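Local coordinates for quinoline 2-oxidoreductase medium subunit (Pseudomonas putida, PDB 1T3Q), which carries FAD as the medium subunit of a molybdenum hydroxylase that oxidises quinoline at carbon 2, its flavin probably taking part in electron transfer, at residues F180-R185 / D189-M194; A98-Q103 / G121-F126. One frame throughout, in Å; residues are numbered along the deposited sequence.

Overall arrangement
Interaction 1 closes a beta hairpin by backbone hydrogen bonds and apolar side chains; interaction 2 buries little surface between its segments and is joined mainly through the flavin. Interaction 2 is buried, its centre about 7 Å from that of the chain; interaction 1, its centre about 13 Å away, is partly buried and reaches the large subunit through Arg-185. They hold different elements, a hairpin in one and a loop with a helix start in the other, yet they meet. Glu-182 OE2 stands 2.6 Å from Glu-123 OE1, a spacing consistent with a proton shared by the two carboxylates. Both also touch the isoalloxazine, Tyr-190 on one face, Val-100 and Ala-101 on the opposite one.

Interaction 1. Residues F180-R185 / D189-M194; sequences FDEYAR and DYALVM. With FAD (flavin-adenine dinucleotide), chain R.
Tyr-183 O is gripped from the other segment by two neighbours: Leu-192 N donates a short, fairly straight bond to it (2.7 Å, 159° at the hydrogen), and Ala-191 CA adds a C-H contact at 3.2 Å. Tyr-183 also gives its own N-H to Val-193 O at 2.8 Å, which makes two backbone bonds on one residue. Next to it, Glu-182 and Met-194 form an antiparallel non-hydrogen-bonded pair, and their side chains run alongside each other on the same face of the sheet. With chi1 at 58° and the chain extended at chi2, the Met-194 sulfur reaches the edge of the Phe-180 ring, 5.1 Å from the centroid, a Met-aromatic contact. CB of Met-194 also touches that ring, at CZ. Extended beyond CG, Glu-182 lays its carboxylate carbon against Ala-191 CB (3.5 Å) and turns OE2 toward the carboxylate of Glu-123, with OE1 beside His-99. On the other face, Leu-192 CD1 meets the edge of the Tyr-183 ring near its plane, while Val-193 CG2 packs on Tyr-183 CB; Leu-267 of helix 261-284 backs all three side chains. Toward the turn, Ala-184 CB sits 3.2 Å from Asp-189 O. Asp-189 pairs with Arg-186, and Arg-185 reaches Leu-691 of the large subunit. Tyr-190 leaves the hairpin and spreads one ring face nearly parallel to the flavin, its OH 3.4 Å from FAD C10. The whole is the turn end of a beta hairpin, strands 177-183 and 193-202, in the CO dehydrogenase flavoprotein C-terminal domain, delivering a tyrosine to the FAD site.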
loop_
_atom_site.group_PDB
_atom_site.type_symbol
_atom_site.label_atom_id
_atom_site.label_comp_id
_atom_site.label_asym_id
_atom_site.label_seq_id
_atom_site.Cartn_x
_atom_site.Cartn_y
_atom_site.Cartn_z
ATOM N N PHE C 180 20.652 38.253 -38.745
ATOM C CA PHE C 180 20.080 36.939 -39.004
ATOM C C PHE C 180 18.624 36.874 -38.570
ATOM O O PHE C 180 18.197 37.600 -37.673
ATOM C CB PHE C 180 20.887 35.883 -38.239
ATOM C CG PHE C 180 20.263 34.513 -38.228
ATOM C CD1 PHE C 180 20.572 33.581 -39.216
ATOM C CD2 PHE C 180 19.372 34.149 -37.221
ATOM C CE1 PHE C 180 20.005 32.304 -39.200
ATOM C CE2 PHE C 180 18.796 32.875 -37.195
ATOM C CZ PHE C 180 19.115 31.949 -38.185
ATOM N N ASP C 181 17.868 35.993 -39.212
ATOM C CA ASP C 181 16.470 35.803 -38.873
ATOM C C ASP C 181 16.010 34.482 -39.466
ATOM O O ASP C 181 16.681 33.912 -40.320
ATOM C CB ASP C 181 15.621 36.949 -39.418
ATOM C CG ASP C 181 14.291 37.079 -38.702
ATOM O OD1 ASP C 181 13.495 37.951 -39.102
ATOM O OD2 ASP C 181 14.042 36.319 -37.737
ATOM N N GLU C 182 14.869 33.987 -39.004
ATOM C CA GLU C 182 14.347 32.726 -39.501
ATOM C C GLU C 182 12.850 32.651 -39.242
ATOM O O GLU C 182 12.296 33.477 -38.523
ATOM C CB GLU C 182 15.047 31.557 -38.800
ATOM C CG GLU C 182 14.633 31.358 -37.339
ATOM C CD GLU C 182 15.433 30.269 -36.648
ATOM O OE1 GLU C 182 14.932 29.684 -35.662
ATOM O OE2 GLU C 182 16.571 30.004 -37.085
ATOM N N TYR C 183 12.204 31.660 -39.843
ATOM C CA TYR C 183 10.776 31.456 -39.663
ATOM C C TYR C 183 10.575 30.099 -39.002
ATOM O O TYR C 183 10.942 29.069 -39.564
ATOM C CB TYR C 183 10.056 31.460 -41.010
ATOM C CG TYR C 183 8.547 31.382 -40.903
ATOM C CD1 TYR C 183 7.779 32.537 -40.760
ATOM C CD2 TYR C 183 7.884 30.154 -40.962
ATOM C CE1 TYR C 183 6.385 32.477 -40.687
ATOM C CE2 TYR C 183 6.488 30.081 -40.888
ATOM C CZ TYR C 183 5.748 31.247 -40.754
ATOM O OH TYR C 183 4.370 31.193 -40.709
ATOM N N ALA C 184 10.004 30.110 -37.803
ATOM C CA ALA C 184 9.725 28.888 -37.053
ATOM C C ALA C 184 8.332 29.044 -36.449
ATOM O O ALA C 184 7.942 30.151 -36.079
ATOM C CB ALA C 184 10.764 28.697 -35.952
ATOM N N ARG C 185 7.580 27.949 -36.360
ATOM C CA ARG C 185 6.226 27.992 -35.794
ATOM C C ARG C 185 6.195 28.852 -34.528
ATOM O O ARG C 185 5.337 29.728 -34.382
ATOM C CB ARG C 185 5.740 26.570 -35.496
ATOM C CG ARG C 185 5.623 25.698 -36.749
ATOM C CD ARG C 185 4.508 26.180 -37.670
ATOM N NE ARG C 185 3.241 25.495 -37.409
ATOM C CZ ARG C 185 2.078 26.112 -37.239
ATOM N NH1 ARG C 185 0.976 25.409 -37.013
ATOM N NH2 ARG C 185 2.024 27.434 -37.279
ATOM N N ASP C 189 11.627 26.861 -32.256
ATOM C CA ASP C 189 11.240 25.748 -33.121
ATOM C C ASP C 189 12.202 25.617 -34.303
ATOM O O ASP C 189 12.795 26.605 -34.738
ATOM C CB ASP C 189 9.830 25.986 -33.672
ATOM C CG ASP C 189 8.739 25.602 -32.693
ATOM O OD1 ASP C 189 8.932 25.779 -31.475
ATOM O OD2 ASP C 189 7.676 25.132 -33.152
ATOM N N TYR C 190 12.354 24.401 -34.824
ATOM C CA TYR C 190 13.213 24.194 -35.984
ATOM C C TYR C 190 12.655 25.075 -37.090
ATOM O O TYR C 190 11.464 25.012 -37.409
ATOM C CB TYR C 190 13.193 22.733 -36.419
ATOM C CG TYR C 190 14.338 21.928 -35.855
ATOM C CD1 TYR C 190 15.637 22.108 -36.327
ATOM C CD2 TYR C 190 14.130 21.001 -34.832
ATOM C CE1 TYR C 190 16.701 21.386 -35.796
ATOM C CE2 TYR C 190 15.190 20.275 -34.294
ATOM C CZ TYR C 190 16.468 20.472 -34.779
ATOM O OH TYR C 190 17.515 19.757 -34.247
ATOM N N ALA C 191 13.517 25.903 -37.665
ATOM C CA ALA C 191 13.106 26.832 -38.707
ATOM C C ALA C 191 12.742 26.186 -40.032
ATOM O O ALA C 191 13.360 25.213 -40.453
ATOM C CB ALA C 191 14.206 27.863 -38.930
ATOM N N LEU C 192 11.725 26.732 -40.687
ATOM C CA LEU C 192 11.332 26.234 -41.994
ATOM C C LEU C 192 12.343 26.844 -42.960
ATOM O O LEU C 192 12.726 26.226 -43.951
ATOM C CB LEU C 192 9.918 26.693 -42.356
ATOM C CG LEU C 192 8.760 26.054 -41.582
ATOM C CD1 LEU C 192 7.440 26.578 -42.121
ATOM C CD2 LEU C 192 8.822 24.539 -41.722
ATOM N N VAL C 193 12.776 28.066 -42.642
ATOM C CA VAL C 193 13.751 28.791 -43.451
ATOM C C VAL C 193 14.507 29.810 -42.600
ATOM O O VAL C 193 13.936 30.434 -41.704
ATOM C CB VAL C 193 13.078 29.564 -44.619
ATOM C CG1 VAL C 193 12.353 28.599 -45.547
ATOM C CG2 VAL C 193 12.100 30.603 -44.069
ATOM N N MET C 194 15.799 29.961 -42.869
ATOM C CA MET C 194 16.605 30.941 -42.155
ATOM C C MET C 194 17.432 31.695 -43.184
ATOM O O MET C 194 17.667 31.197 -44.284
ATOM C CB MET C 194 17.509 30.276 -41.112
ATOM C CG MET C 194 18.477 29.228 -41.640
ATOM S SD MET C 194 19.519 28.609 -40.296
ATOM C CE MET C 194 18.428 27.459 -39.507
HETATM P PA FAD R . 25.608 15.157 -29.249
HETATM O O1A FAD R . 24.139 14.931 -29.325
HETATM O O2A FAD R . 26.314 14.543 -28.291
HETATM O O5B FAD R . 25.984 14.473 -30.551
HETATM C C5B FAD R . 25.856 15.052 -31.890
HETATM C C4B FAD R . 26.501 14.059 -32.948
HETATM O O4B FAD R . 27.860 14.583 -33.223
HETATM C C3B FAD R . 26.721 12.551 -32.582
HETATM O O3B FAD R . 26.616 11.724 -33.703
HETATM C C2B FAD R . 28.144 12.580 -31.944
HETATM O O2B FAD R . 28.808 11.346 -32.060
HETATM C C1B FAD R . 28.850 13.580 -32.810
HETATM N N9A FAD R . 29.862 14.388 -32.130
HETATM C C8A FAD R . 29.672 15.237 -31.059
HETATM N N7A FAD R . 30.733 16.000 -30.803
HETATM C C5A FAD R . 31.669 15.621 -31.737
HETATM C C6A FAD R . 33.060 16.097 -32.021
HETATM N N6A FAD R . 33.683 17.015 -31.325
HETATM N N1A FAD R . 33.689 15.462 -33.085
HETATM C C2A FAD R . 33.074 14.486 -33.839
HETATM N N3A FAD R . 31.818 13.987 -33.650
HETATM C C4A FAD R . 31.171 14.544 -32.552
HETATM N N1 FAD R . 19.656 22.542 -32.812
HETATM C C2 FAD R . 19.584 23.617 -33.601
HETATM O O2 FAD R . 20.408 23.842 -34.453
HETATM N N3 FAD R . 18.421 24.459 -33.615
HETATM C C4 FAD R . 17.280 24.150 -32.877
HETATM O O4 FAD R . 16.314 24.874 -32.957
HETATM C C4X FAD R . 17.314 22.928 -32.068
HETATM N N5 FAD R . 16.225 22.559 -31.317
HETATM C C5X FAD R . 16.342 21.457 -30.490
HETATM C C6 FAD R . 15.194 21.084 -29.718
HETATM C C7 FAD R . 15.222 19.990 -28.853
HETATM C C7M FAD R . 13.971 19.620 -28.087
HETATM C C8 FAD R . 16.469 19.202 -28.700
HETATM C C8M FAD R . 16.572 18.010 -27.779
HETATM C C9 FAD R . 17.623 19.574 -29.441
HETATM C C9A FAD R . 17.569 20.682 -30.345
HETATM N N10 FAD R . 18.701 21.119 -31.166
HETATM C C10 FAD R . 18.589 22.169 -32.027
HETATM C "C1'" FAD R . 19.923 20.271 -31.180
HETATM C "C2'" FAD R . 21.084 20.858 -30.327
HETATM O "O2'" FAD R . 21.654 21.981 -31.006
HETATM C "C3'" FAD R . 22.092 19.718 -30.154
HETATM O "O3'" FAD R . 22.778 19.980 -28.921
HETATM C "C4'" FAD R . 23.127 19.626 -31.307
HETATM O "O4'" FAD R . 22.484 19.415 -32.567
HETATM C "C5'" FAD R . 24.014 18.452 -30.999
HETATM O "O5'" FAD R . 25.158 18.897 -30.048
HETATM P P FAD R . 25.496 18.033 -28.863
HETATM O O1P FAD R . 26.688 18.726 -28.192
HETATM O O2P FAD R . 24.402 17.742 -28.059
HETATM O O3P FAD R . 25.981 16.744 -29.384
#

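Interaction 2. Residues A98-Q103 / G121-F126. With FAD (flavin-adenine dinucleotide), chain R.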
loop_
_atom_site.group_PDB
_atom_site.type_symbol
_atom_site.label_atom_id
_atom_site.label_comp_id
_atom_site.label_asym_id
_atom_site.label_seq_id
_atom_site.Cartn_x
_atom_site.Cartn_y
_atom_site.Cartn_z
ATOM N N ALA C 98 20.259 32.611 -30.064
ATOM C CA ALA C 98 19.024 32.905 -29.348
ATOM C C ALA C 98 17.866 32.112 -29.960
ATOM O O ALA C 98 16.861 31.844 -29.299
ATOM C CB ALA C 98 18.722 34.400 -29.411
ATOM N N HIS C 99 18.023 31.737 -31.224
ATOM C CA HIS C 99 17.009 30.982 -31.956
ATOM C C HIS C 99 17.151 29.473 -31.776
ATOM O O HIS C 99 16.237 28.715 -32.101
ATOM C CB HIS C 99 17.091 31.314 -33.452
ATOM C CG HIS C 99 16.710 32.724 -33.783
ATOM N ND1 HIS C 99 15.398 33.130 -33.903
ATOM C CD2 HIS C 99 17.467 33.827 -33.995
ATOM C CE1 HIS C 99 15.363 34.423 -34.174
ATOM N NE2 HIS C 99 16.604 34.869 -34.234
ATOM N N VAL C 100 18.293 29.035 -31.258
ATOM C CA VAL C 100 18.529 27.608 -31.073
ATOM C C VAL C 100 17.870 27.009 -29.831
ATOM O O VAL C 100 18.233 27.333 -28.697
ATOM C CB VAL C 100 20.048 27.306 -31.037
ATOM C CG1 VAL C 100 20.289 25.837 -30.725
ATOM C CG2 VAL C 100 20.672 27.667 -32.380
ATOM N N ALA C 101 16.899 26.129 -30.069
ATOM C CA ALA C 101 16.170 25.437 -29.010
ATOM C C ALA C 101 15.769 26.349 -27.852
ATOM O O ALA C 101 15.326 27.486 -28.048
ATOM C CB ALA C 101 17.013 24.277 -28.486
ATOM N N HIS C 102 15.911 25.827 -26.642
ATOM C CA HIS C 102 15.580 26.584 -25.451
ATOM C C HIS C 102 16.727 26.509 -24.464
ATOM O O HIS C 102 17.709 25.797 -24.685
ATOM C CB HIS C 102 14.294 26.050 -24.810
ATOM C CG HIS C 102 13.097 26.142 -25.703
ATOM N ND1 HIS C 102 12.875 25.263 -26.741
ATOM C CD2 HIS C 102 12.084 27.039 -25.745
ATOM C CE1 HIS C 102 11.777 25.617 -27.386
ATOM N NE2 HIS C 102 11.278 26.691 -26.803
ATOM N N GLN C 103 16.586 27.258 -23.376
ATOM C CA GLN C 103 17.583 27.337 -22.319
ATOM C C GLN C 103 18.226 26.011 -21.909
ATOM O O GLN C 103 19.440 25.857 -22.002
ATOM C CB GLN C 103 16.949 28.012 -21.096
ATOM C CG GLN C 103 17.667 27.781 -19.779
ATOM C CD GLN C 103 16.971 28.478 -18.623
ATOM O OE1 GLN C 103 17.150 29.678 -18.406
ATOM N NE2 GLN C 103 16.156 27.733 -17.888
ATOM N N GLY C 121 18.687 21.611 -40.901
ATOM C CA GLY C 121 17.831 22.664 -40.387
ATOM C C GLY C 121 18.453 23.395 -39.215
ATOM O O GLY C 121 17.853 24.318 -38.672
ATOM N N ALA C 122 19.664 22.997 -38.833
ATOM C CA ALA C 122 20.358 23.607 -37.701
ATOM C C ALA C 122 21.019 24.941 -38.034
ATOM O O ALA C 122 21.473 25.158 -39.159
ATOM C CB ALA C 122 21.403 22.638 -37.156
ATOM N N GLU C 123 21.084 25.825 -37.043
ATOM C CA GLU C 123 21.688 27.141 -37.226
ATOM C C GLU C 123 23.210 27.152 -37.376
ATOM O O GLU C 123 23.737 27.828 -38.257
ATOM C CB GLU C 123 21.307 28.079 -36.067
ATOM C CG GLU C 123 19.903 28.658 -36.146
ATOM C CD GLU C 123 18.827 27.658 -35.763
ATOM O OE1 GLU C 123 17.627 27.957 -35.958
ATOM O OE2 GLU C 123 19.182 26.573 -35.260
ATOM N N MET C 124 23.915 26.414 -36.524
ATOM C CA MET C 124 25.378 26.414 -36.579
ATOM C C MET C 124 26.013 25.957 -37.897
ATOM O O MET C 124 26.934 26.606 -38.393
ATOM C CB MET C 124 25.957 25.626 -35.402
ATOM C CG MET C 124 25.728 26.294 -34.045
ATOM S SD MET C 124 26.329 28.009 -33.934
ATOM C CE MET C 124 24.865 28.933 -34.382
ATOM N N PRO C 125 25.546 24.838 -38.478
ATOM C CA PRO C 125 26.170 24.428 -39.742
ATOM C C PRO C 125 25.994 25.518 -40.795
ATOM O O PRO C 125 26.905 25.800 -41.573
ATOM C CB PRO C 125 25.416 23.150 -40.106
ATOM C CG PRO C 125 25.077 22.572 -38.757
ATOM C CD PRO C 125 24.624 23.802 -37.982
ATOM N N PHE C 126 24.811 26.128 -40.810
ATOM C CA PHE C 126 24.507 27.192 -41.754
ATOM C C PHE C 126 25.360 28.428 -41.500
ATOM O O PHE C 126 25.923 29.006 -42.431
ATOM C CB PHE C 126 23.027 27.589 -41.659
ATOM C CG PHE C 126 22.724 28.937 -42.261
ATOM C CD1 PHE C 126 22.700 29.112 -43.643
ATOM C CD2 PHE C 126 22.507 30.043 -41.444
ATOM C CE1 PHE C 126 22.465 30.372 -44.203
ATOM C CE2 PHE C 126 22.271 31.307 -41.992
ATOM C CZ PHE C 126 22.251 31.472 -43.374
HETATM P PA FAD R . 25.608 15.157 -29.249
HETATM O O1A FAD R . 24.139 14.931 -29.325
HETATM O O2A FAD R . 26.314 14.543 -28.291
HETATM O O5B FAD R . 25.984 14.473 -30.551
HETATM C C5B FAD R . 25.856 15.052 -31.890
HETATM C C4B FAD R . 26.501 14.059 -32.948
HETATM O O4B FAD R . 27.860 14.583 -33.223
HETATM C C3B FAD R . 26.721 12.551 -32.582
HETATM O O3B FAD R . 26.616 11.724 -33.703
HETATM C C2B FAD R . 28.144 12.580 -31.944
HETATM O O2B FAD R . 28.808 11.346 -32.060
HETATM C C1B FAD R . 28.850 13.580 -32.810
HETATM N N9A FAD R . 29.862 14.388 -32.130
HETATM C C8A FAD R . 29.672 15.237 -31.059
HETATM N N7A FAD R . 30.733 16.000 -30.803
HETATM C C5A FAD R . 31.669 15.621 -31.737
HETATM C C6A FAD R . 33.060 16.097 -32.021
HETATM N N6A FAD R . 33.683 17.015 -31.325
HETATM N N1A FAD R . 33.689 15.462 -33.085
HETATM C C2A FAD R . 33.074 14.486 -33.839
HETATM N N3A FAD R . 31.818 13.987 -33.650
HETATM C C4A FAD R . 31.171 14.544 -32.552
HETATM N N1 FAD R . 19.656 22.542 -32.812
HETATM C C2 FAD R . 19.584 23.617 -33.601
HETATM O O2 FAD R . 20.408 23.842 -34.453
HETATM N N3 FAD R . 18.421 24.459 -33.615
HETATM C C4 FAD R . 17.280 24.150 -32.877
HETATM O O4 FAD R . 16.314 24.874 -32.957
HETATM C C4X FAD R . 17.314 22.928 -32.068
HETATM N N5 FAD R . 16.225 22.559 -31.317
HETATM C C5X FAD R . 16.342 21.457 -30.490
HETATM C C6 FAD R . 15.194 21.084 -29.718
HETATM C C7 FAD R . 15.222 19.990 -28.853
HETATM C C7M FAD R . 13.971 19.620 -28.087
HETATM C C8 FAD R . 16.469 19.202 -28.700
HETATM C C8M FAD R . 16.572 18.010 -27.779
HETATM C C9 FAD R . 17.623 19.574 -29.441
HETATM C C9A FAD R . 17.569 20.682 -30.345
HETATM N N10 FAD R . 18.701 21.119 -31.166
HETATM C C10 FAD R . 18.589 22.169 -32.027
HETATM C "C1'" FAD R . 19.923 20.271 -31.180
HETATM C "C2'" FAD R . 21.084 20.858 -30.327
HETATM O "O2'" FAD R . 21.654 21.981 -31.006
HETATM C "C3'" FAD R . 22.092 19.718 -30.154
HETATM O "O3'" FAD R . 22.778 19.980 -28.921
HETATM C "C4'" FAD R . 23.127 19.626 -31.307
HETATM O "O4'" FAD R . 22.484 19.415 -32.567
HETATM C "C5'" FAD R . 24.014 18.452 -30.999
HETATM O "O5'" FAD R . 25.158 18.897 -30.048
HETATM P P FAD R . 25.496 18.033 -28.863
HETATM O O1P FAD R . 26.688 18.726 -28.192
HETATM O O2P FAD R . 24.402 17.742 -28.059
HETATM O O3P FAD R . 25.981 16.744 -29.384
#
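Val-100 and Glu-123 meet in an unlike pair: the methyl CG2 of Val-100 rests 3.4 Å from OE2 of Glu-123, the very oxygen that accepts the flavin's N3-H. No hydrogen bond joins the two segments directly; the pyrimidine edge of FAD ties them together instead. FAD N3 donates to Glu-123 OE2 at 2.8 Å, with 155° at the hydrogen. The bend at chi2 (76°) folds the Glu-123 carboxylate back beside its own backbone, where the N-H of Glu-123 makes a weak bond to FAD O2 (3.3 Å). That N-H belongs to the first turn of helix 123-130, so the helix start would probably help stabilise partial negative charge on O2. At the other carbonyl, Ala-101 N reaches FAD O4, again weakly, at 3.2 Å. The loop residues also lie against one face of the isoalloxazine. The other methyl of Val-100, CG1, set anti to the backbone N (chi1 175°), sits 3.7 Å from FAD C2, and the CB of Ala-101 comes within 3.4 Å of FAD N5. An alanine in place of Glu-123 would probably leave the flavin N3-H without its acceptor and open a gap beside CG2 of Val-100. The loop 98-103 runs from helix 92-97 to helix 103-106, Met-124 and Glu-123 pack on helix 92-97, and His-99, Glu-123 and Phe-126 reach across to strand 177-183, with Met-194 of strand 193-202 alongside.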